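Local coordinates for Ice-binding protein isoform1a (Antarctomyces psychrotrophicus, PDB 7BWX), which probably binds ice through specific water molecules in the prism planes of ice, acting as an antifreeze protein built on a right-handed beta-solenoid, at residues L20-V25 / Q65-S70; M37-T42 / L56-D61; N176-A181 / A193-T198. The protein carries 1 engineered substitution. One frame throughout, in Å; residues are numbered along the deposited sequence.

Overall arrangement
From the N terminus, the chain leaves strand 19-20 through the turn of contact 1, builds further coils, and returns on helix 61-79, whose residues 65-70 pack against 20-25, closing a loop of about forty residues. Nested inside that loop is contact 2, where 37-42 and 56-61 pair in parallel just before the helix. Contact 3 lies in series, later in the chain, and joins 176-181 to the next coil at 193-198. Segment 20-25 stands between the other two, which do not touch: A21 N reaches G38 O of contact 2 and L20 O reaches A193 N of contact 3. Through 20-25 the N-terminal and C-terminal coils lie side by side, and contact 1 sets the helix against them.

Contact 1: residues L20-V25 / Q65-S70; sequences LAPQGV and QAFADS
The seam between a corner of the beta-solenoid and the long helix 61-79 that runs beside it is made here by L20 and P22 on the coil and A66, F67 and S70 on the helix. P22 lies against the F67 ring: its CB sits 4.2 Å from the ring centroid, 18° off the normal, a CH-pi contact over the face, while P22 CD comes to 3.5 Å from F67 CE1 near the rim. The ring reaches the proline because F67 CG stands anti to the backbone N (chi1 -178°), which carries it off the helix toward the coil. One turn of helix is covered by L20, whose CD2 lies 4.0 Å from A66 CB and 4.1 Å from S70 CB. At F67 an alanine would take away the ring, and P22 would probably lose its CH-pi partner and face a gap, leaving L20 to carry most of this seam. S70 OG donates to F67 O at 2.7 Å, a bond kept within the helix, and P22 O is taken by T40 and T42 of the next coil. No hydrogen bond crosses between the two segments; the helix is held to this corner by apolar contact.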
loop_
_atom_site.group_PDB
_atom_site.type_symbol
_atom_site.label_atom_id
_atom_site.label_comp_id
_atom_site.label_asym_id
_atom_site.label_seq_id
_atom_site.Cartn_x
_atom_site.Cartn_y
_atom_site.Cartn_z
ATOM N N LEU A 20 2.489 -8.755 2.325
ATOM C CA LEU A 20 3.717 -9.471 1.922
ATOM C C LEU A 20 4.895 -8.774 2.593
ATOM O O LEU A 20 5.010 -7.520 2.511
ATOM C CB LEU A 20 3.822 -9.437 0.404
ATOM C CG LEU A 20 5.062 -10.089 -0.166
ATOM C CD1 LEU A 20 5.019 -11.578 0.087
ATOM C CD2 LEU A 20 5.137 -9.738 -1.648
ATOM N N ALA A 21 5.655 -9.516 3.384
ATOM C CA ALA A 21 6.786 -8.908 4.104
ATOM C C ALA A 21 7.821 -9.977 4.315
ATOM O O ALA A 21 7.526 -11.005 4.910
ATOM C CB ALA A 21 6.334 -8.352 5.395
ATOM N N PRO A 22 9.070 -9.707 3.915
ATOM C CA PRO A 22 10.083 -10.741 4.033
ATOM C C PRO A 22 10.321 -11.124 5.495
ATOM O O PRO A 22 10.435 -12.327 5.809
ATOM C CB PRO A 22 11.300 -10.111 3.388
ATOM C CG PRO A 22 11.027 -8.614 3.368
ATOM C CD PRO A 22 9.525 -8.471 3.281
ATOM N N GLN A 23 10.378 -10.138 6.383
ATOM C CA GLN A 23 10.766 -10.365 7.787
ATOM C C GLN A 23 9.539 -10.425 8.708
ATOM O O GLN A 23 9.691 -10.160 9.927
ATOM C CB GLN A 23 11.808 -9.332 8.222
ATOM C CG GLN A 23 13.091 -9.300 7.391
ATOM C CD GLN A 23 13.652 -10.602 6.886
ATOM O OE1 GLN A 23 13.746 -11.621 7.596
ATOM N NE2 GLN A 23 14.068 -10.573 5.632
ATOM N N GLY A 24 8.375 -10.805 8.181
ATOM C CA GLY A 24 7.277 -11.296 9.001
ATOM C C GLY A 24 6.076 -10.349 9.026
ATOM O O GLY A 24 6.207 -9.167 8.632
ATOM N N VAL A 25 4.950 -10.877 9.466
ATOM C CA VAL A 25 3.703 -10.108 9.711
ATOM C C VAL A 25 3.353 -10.364 11.170
ATOM O O VAL A 25 3.334 -11.550 11.594
ATOM C CB VAL A 25 2.569 -10.545 8.775
ATOM C CG1 VAL A 25 1.333 -9.725 9.062
ATOM C CG2 VAL A 25 2.931 -10.448 7.319
ATOM N N GLN A 65 8.913 -15.450 -5.521
ATOM C CA GLN A 65 8.636 -14.723 -6.786
ATOM C C GLN A 65 7.833 -13.449 -6.471
ATOM O O GLN A 65 8.138 -12.389 -7.055
ATOM C CB GLN A 65 7.899 -15.593 -7.795
ATOM C CG GLN A 65 7.780 -14.955 -9.184
ATOM C CD GLN A 65 9.139 -14.758 -9.821
ATOM O OE1 GLN A 65 9.831 -15.722 -10.062
ATOM N NE2 GLN A 65 9.586 -13.519 -9.988
ATOM N N ALA A 66 6.882 -13.529 -5.556
ATOM C CA ALA A 66 6.054 -12.362 -5.176
ATOM C C ALA A 66 6.945 -11.281 -4.558
ATOM O O ALA A 66 6.840 -10.075 -4.945
ATOM C CB ALA A 66 4.925 -12.749 -4.227
ATOM N N PHE A 67 7.841 -11.660 -3.640
ATOM C CA PHE A 67 8.710 -10.647 -3.027
ATOM C C PHE A 67 9.596 -10.004 -4.099
ATOM O O PHE A 67 9.718 -8.745 -4.162
ATOM C CB PHE A 67 9.525 -11.224 -1.874
ATOM C CG PHE A 67 10.349 -10.148 -1.254
ATOM C CD1 PHE A 67 9.727 -9.126 -0.552
ATOM C CD2 PHE A 67 11.720 -10.098 -1.450
ATOM C CE1 PHE A 67 10.478 -8.085 -0.045
ATOM C CE2 PHE A 67 12.465 -9.072 -0.900
ATOM C CZ PHE A 67 11.837 -8.052 -0.232
ATOM N N ALA A 68 10.247 -10.812 -4.911
ATOM C CA ALA A 68 11.115 -10.282 -5.992
ATOM C C ALA A 68 10.281 -9.321 -6.848
ATOM O O ALA A 68 10.722 -8.220 -7.136
ATOM C CB ALA A 68 11.621 -11.391 -6.846
ATOM N N ASP A 69 9.077 -9.731 -7.228
ATOM C CA ASP A 69 8.194 -8.902 -8.092
ATOM C C ASP A 69 7.837 -7.596 -7.375
ATOM O O ASP A 69 7.772 -6.565 -8.053
ATOM C CB ASP A 69 6.963 -9.684 -8.550
ATOM C CG ASP A 69 7.287 -10.822 -9.552
ATOM O OD1 ASP A 69 8.478 -10.905 -10.071
ATOM O OD2 ASP A 69 6.362 -11.626 -9.830
ATOM N N SER A 70 7.612 -7.633 -6.059
ATOM C CA SER A 70 7.261 -6.427 -5.276
ATOM C C SER A 70 8.436 -5.461 -5.344
ATOM O O SER A 70 8.237 -4.239 -5.475
ATOM C CB SER A 70 6.854 -6.743 -3.865
ATOM O OG SER A 70 7.943 -7.051 -3.015
#

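Contact 2: residues M37-T42 / L56-D61; sequences MGTTGT and LHINDD. Engineered in segment 56-61: D61 (natural residue Asn).
T39 folds its own strand end into an ST turn right beside I58: its OG1 accepts from G41 N at 3.1 Å and donates to T42 O, in the carbonyl plane on a lone pair, at 2.6 Å, so one hydroxyl grips both G41 and T42. With chi1 at 76°, OG1 is set between the backbone N and the carbonyl carbon, where I58 CG2 packs against it at 3.4 Å. Before the turn, the two strands run parallel, 1° between their short axes. H57 N donates to M37 O at 2.8 Å, nearly straight along the C=O axis; T39 N to H57 O is a weak bond, and N59 N meets T39 O from above the carbonyl plane. A CB on G38 would clash with H57 O. N59 CB lies 3.4 Å from G41 CA, with its amide beside the T40 carbonyl. On the same face as T39 and I58, M37 and L56 lie side by side, the methionine bent at chi3 to bring M37 CE to 3.7 Å from L56 CD1. Across the sheet, the H57 imidazole donates from ND1, in its ring plane, to the syn lone pair of D60 OD2 at 2.7 Å. D60 is the N-cap of helix 61-79, and OD1 of the same carboxylate caps a backbone N of its first turn, consistent with the imidazole fixing the rotation of that carboxylate. I44 covers the M37 and T39 face, G38 bonds back to A19 and A21 of the preceding coil, and helix 61-79 follows strand 56-58 after N59 and D60, with F67 against T40.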
loop_
_atom_site.group_PDB
_atom_site.type_symbol
_atom_site.label_atom_id
_atom_site.label_comp_id
_atom_site.label_asym_id
_atom_site.label_seq_id
_atom_site.Cartn_x
_atom_site.Cartn_y
_atom_site.Cartn_z
ATOM N N MET A 37 -1.268 -13.926 1.916
ATOM C CA MET A 37 -0.292 -13.377 2.872
ATOM C C MET A 37 0.982 -14.199 2.762
ATOM O O MET A 37 0.907 -15.435 2.551
ATOM C CB MET A 37 -0.791 -13.406 4.314
ATOM C CG MET A 37 0.179 -12.762 5.284
ATOM S SD MET A 37 -0.701 -12.294 6.789
ATOM C CE MET A 37 -1.194 -13.912 7.369
ATOM N N GLY A 38 2.123 -13.511 2.798
ATOM C CA GLY A 38 3.377 -14.262 2.738
ATOM C C GLY A 38 4.551 -13.545 3.345
ATOM O O GLY A 38 4.523 -12.330 3.553
ATOM N N THR A 39 5.600 -14.331 3.536
ATOM C CA THR A 39 6.914 -13.881 3.979
ATOM C C THR A 39 7.954 -14.703 3.209
ATOM O O THR A 39 7.573 -15.683 2.578
ATOM C CB THR A 39 7.093 -14.133 5.477
ATOM O OG1 THR A 39 7.332 -15.532 5.695
ATOM C CG2 THR A 39 5.895 -13.738 6.295
ATOM N N THR A 40 9.219 -14.359 3.364
ATOM C CA THR A 40 10.322 -15.121 2.751
ATOM C C THR A 40 10.920 -16.095 3.769
ATOM O O THR A 40 12.062 -16.534 3.550
ATOM C CB THR A 40 11.309 -14.150 2.106
ATOM O OG1 THR A 40 11.788 -13.209 3.061
ATOM C CG2 THR A 40 10.671 -13.414 0.948
ATOM N N GLY A 41 10.153 -16.558 4.748
ATOM C CA GLY A 41 10.661 -17.550 5.727
ATOM C C GLY A 41 10.316 -17.193 7.166
ATOM O O GLY A 41 10.117 -18.101 7.994
ATOM N N THR A 42 10.267 -15.921 7.501
ATOM C CA THR A 42 9.894 -15.488 8.860
ATOM C C THR A 42 8.455 -15.940 9.168
ATOM O O THR A 42 7.577 -15.806 8.311
ATOM C CB THR A 42 10.044 -13.967 8.957
ATOM O OG1 THR A 42 11.392 -13.650 8.585
ATOM C CG2 THR A 42 9.691 -13.446 10.325
ATOM N N LEU A 56 -1.943 -18.674 2.303
ATOM C CA LEU A 56 -0.742 -18.348 3.086
ATOM C C LEU A 56 0.456 -18.919 2.328
ATOM O O LEU A 56 0.426 -20.078 1.908
ATOM C CB LEU A 56 -0.982 -18.943 4.469
ATOM C CG LEU A 56 -0.071 -18.516 5.590
ATOM C CD1 LEU A 56 0.082 -16.996 5.686
ATOM C CD2 LEU A 56 -0.600 -19.094 6.892
ATOM N N HIS A 57 1.461 -18.112 2.051
ATOM C CA HIS A 57 2.681 -18.559 1.351
ATOM C C HIS A 57 3.867 -18.153 2.210
ATOM O O HIS A 57 4.351 -17.024 2.066
ATOM C CB HIS A 57 2.754 -17.954 -0.047
ATOM C CG HIS A 57 1.715 -18.454 -0.991
ATOM N ND1 HIS A 57 1.833 -19.692 -1.594
ATOM C CD2 HIS A 57 0.606 -17.850 -1.516
ATOM C CE1 HIS A 57 0.798 -19.884 -2.405
ATOM N NE2 HIS A 57 0.028 -18.754 -2.392
ATOM N N ILE A 58 4.245 -19.009 3.142
ATOM C CA ILE A 58 5.443 -18.746 3.982
ATOM C C ILE A 58 6.608 -19.510 3.359
ATOM O O ILE A 58 6.746 -20.769 3.536
ATOM C CB ILE A 58 5.198 -19.086 5.448
ATOM C CG1 ILE A 58 3.928 -18.398 5.969
ATOM C CG2 ILE A 58 6.419 -18.732 6.260
ATOM C CD1 ILE A 58 3.564 -18.749 7.380
ATOM N N ASN A 59 7.413 -18.783 2.630
ATOM C CA ASN A 59 8.684 -19.271 2.079
ATOM C C ASN A 59 8.447 -20.442 1.135
ATOM O O ASN A 59 9.012 -21.538 1.366
ATOM C CB ASN A 59 9.670 -19.610 3.187
ATOM C CG ASN A 59 11.069 -19.711 2.590
ATOM O OD1 ASN A 59 11.326 -19.128 1.533
ATOM N ND2 ASN A 59 11.966 -20.409 3.264
ATOM N N ASP A 60 7.690 -20.226 0.054
ATOM C CA ASP A 60 7.589 -21.212 -1.046
ATOM C C ASP A 60 7.970 -20.477 -2.346
ATOM O O ASP A 60 8.364 -19.281 -2.274
ATOM C CB ASP A 60 6.213 -21.875 -1.034
ATOM C CG ASP A 60 5.046 -20.887 -1.165
ATOM O OD1 ASP A 60 5.287 -19.709 -1.562
ATOM O OD2 ASP A 60 3.911 -21.296 -0.873
ATOM N N ASP A 61 7.831 -21.142 -3.493
ATOM C CA ASP A 61 8.159 -20.513 -4.783
ATOM C C ASP A 61 7.291 -19.251 -4.997
ATOM O O ASP A 61 7.824 -18.290 -5.564
ATOM C CB ASP A 61 8.074 -21.549 -5.896
ATOM C CG ASP A 61 9.239 -22.562 -5.879
ATOM O OD1 ASP A 61 10.183 -22.424 -5.024
ATOM O OD2 ASP A 61 9.242 -23.426 -6.761
#

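Contact 3: residues N176-A181 / A193-T198; sequences NALIAA and AGSAVT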
loop_
_atom_site.group_PDB
_atom_site.type_symbol
_atom_site.label_atom_id
_atom_site.label_comp_id
_atom_site.label_asym_id
_atom_site.label_seq_id
_atom_site.Cartn_x
_atom_site.Cartn_y
_atom_site.Cartn_z
ATOM N N ASN A 176 9.702 0.590 1.118
ATOM C CA ASN A 176 11.103 0.122 1.143
ATOM C C ASN A 176 11.353 -0.667 2.418
ATOM O O ASN A 176 12.069 -1.666 2.366
ATOM C CB ASN A 176 12.030 1.302 1.079
ATOM C CG ASN A 176 13.460 0.871 0.857
ATOM O OD1 ASN A 176 13.736 0.280 -0.169
ATOM N ND2 ASN A 176 14.318 1.145 1.833
ATOM N N ALA A 177 10.738 -0.261 3.520
ATOM C CA ALA A 177 10.965 -0.865 4.845
ATOM C C ALA A 177 9.604 -1.229 5.484
ATOM O O ALA A 177 8.918 -2.078 4.927
ATOM C CB ALA A 177 11.785 0.081 5.649
ATOM N N LEU A 178 9.262 -0.655 6.625
ATOM C CA LEU A 178 8.169 -1.148 7.493
ATOM C C LEU A 178 6.831 -0.627 6.969
ATOM O O LEU A 178 6.805 0.529 6.493
ATOM C CB LEU A 178 8.378 -0.617 8.905
ATOM C CG LEU A 178 7.426 -1.172 9.966
ATOM C CD1 LEU A 178 7.784 -2.629 10.228
ATOM C CD2 LEU A 178 7.526 -0.377 11.274
ATOM N N ILE A 179 5.771 -1.439 7.099
ATOM C CA ILE A 179 4.377 -0.928 6.986
ATOM C C ILE A 179 3.703 -1.238 8.295
ATOM O O ILE A 179 3.621 -2.409 8.635
ATOM C CB ILE A 179 3.600 -1.477 5.789
ATOM C CG1 ILE A 179 4.290 -1.145 4.486
ATOM C CG2 ILE A 179 2.163 -0.923 5.774
ATOM C CD1 ILE A 179 3.698 -1.806 3.284
ATOM N N ALA A 180 3.201 -0.215 8.984
ATOM C CA ALA A 180 2.452 -0.358 10.252
ATOM C C ALA A 180 1.029 0.170 10.021
ATOM O O ALA A 180 0.862 1.343 9.686
ATOM C CB ALA A 180 3.142 0.356 11.359
ATOM N N ALA A 181 0.045 -0.715 10.136
ATOM C CA ALA A 181 -1.375 -0.348 10.097
ATOM C C ALA A 181 -1.859 -0.312 11.546
ATOM O O ALA A 181 -1.890 -1.352 12.228
ATOM C CB ALA A 181 -2.088 -1.306 9.196
ATOM N N ALA A 193 5.653 -4.783 1.918
ATOM C CA ALA A 193 6.716 -4.204 2.764
ATOM C C ALA A 193 8.073 -4.759 2.357
ATOM O O ALA A 193 8.111 -5.883 1.828
ATOM C CB ALA A 193 6.490 -4.471 4.215
ATOM N N GLY A 194 9.116 -3.976 2.587
ATOM C CA GLY A 194 10.496 -4.429 2.367
ATOM C C GLY A 194 11.093 -5.023 3.637
ATOM O O GLY A 194 12.186 -5.603 3.558
ATOM N N SER A 195 10.452 -4.843 4.794
ATOM C CA SER A 195 10.912 -5.440 6.079
ATOM C C SER A 195 9.782 -6.255 6.719
ATOM O O SER A 195 9.681 -7.452 6.407
ATOM C CB SER A 195 11.496 -4.380 7.007
ATOM O OG SER A 195 10.552 -3.359 7.350
ATOM N N ALA A 196 8.992 -5.648 7.609
ATOM C CA ALA A 196 7.874 -6.305 8.305
ATOM C C ALA A 196 6.586 -5.522 8.041
ATOM O O ALA A 196 6.649 -4.353 7.627
ATOM C CB ALA A 196 8.146 -6.443 9.779
ATOM N N VAL A 197 5.461 -6.185 8.241
ATOM C CA VAL A 197 4.130 -5.528 8.333
ATOM C C VAL A 197 3.634 -5.728 9.766
ATOM O O VAL A 197 3.634 -6.886 10.247
ATOM C CB VAL A 197 3.153 -6.106 7.310
ATOM C CG1 VAL A 197 1.714 -5.645 7.571
ATOM C CG2 VAL A 197 3.572 -5.746 5.916
ATOM N N THR A 198 3.217 -4.660 10.423
ATOM C CA THR A 198 2.515 -4.776 11.728
ATOM C C THR A 198 1.053 -4.397 11.524
ATOM O O THR A 198 0.770 -3.422 10.753
ATOM C CB THR A 198 3.129 -3.946 12.848
ATOM O OG1 THR A 198 2.935 -2.553 12.596
ATOM C CG2 THR A 198 4.608 -4.242 12.993
HETATM O O HOH W 1 0.433 -1.944 13.544
#
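Residues 176-181 and 193-198 run parallel, one coil apart, with a ladder in which A196 O, I179 O and T198 O take I179 N, T198 N and A181 N in turn, the last at 2.9 Å. The ladder begins less regularly: A177 O receives S195 N at 3.2 Å from well above its carbonyl plane, and G194 N only weakly. G194 sits where a CB would clash with N176 O, and its CA makes a CA-H...O contact with that oxygen at 3.2 Å. On the inward face, I179 lays CD1 4.0 Å from A193 CB and its CB beside V197 CG2. Just before the strand, L178 CG is anti to the backbone N (chi1 -173°), which brings CD1 alongside A196 CB, at 3.9 Å. On the other face, T198 OG1 lies 3.2 Å from A180 CB, and a water bridges it to A181 O, to which the water donates at 2.7 Å. The strands belong to a six-stranded parallel face of the solenoid: 179-181 is flanked on its far side by 161-163, where A180 bonds to A161 and L163, and 197-200 by 25-28, while A21, in the turn before that strand, lies against A193 and V197.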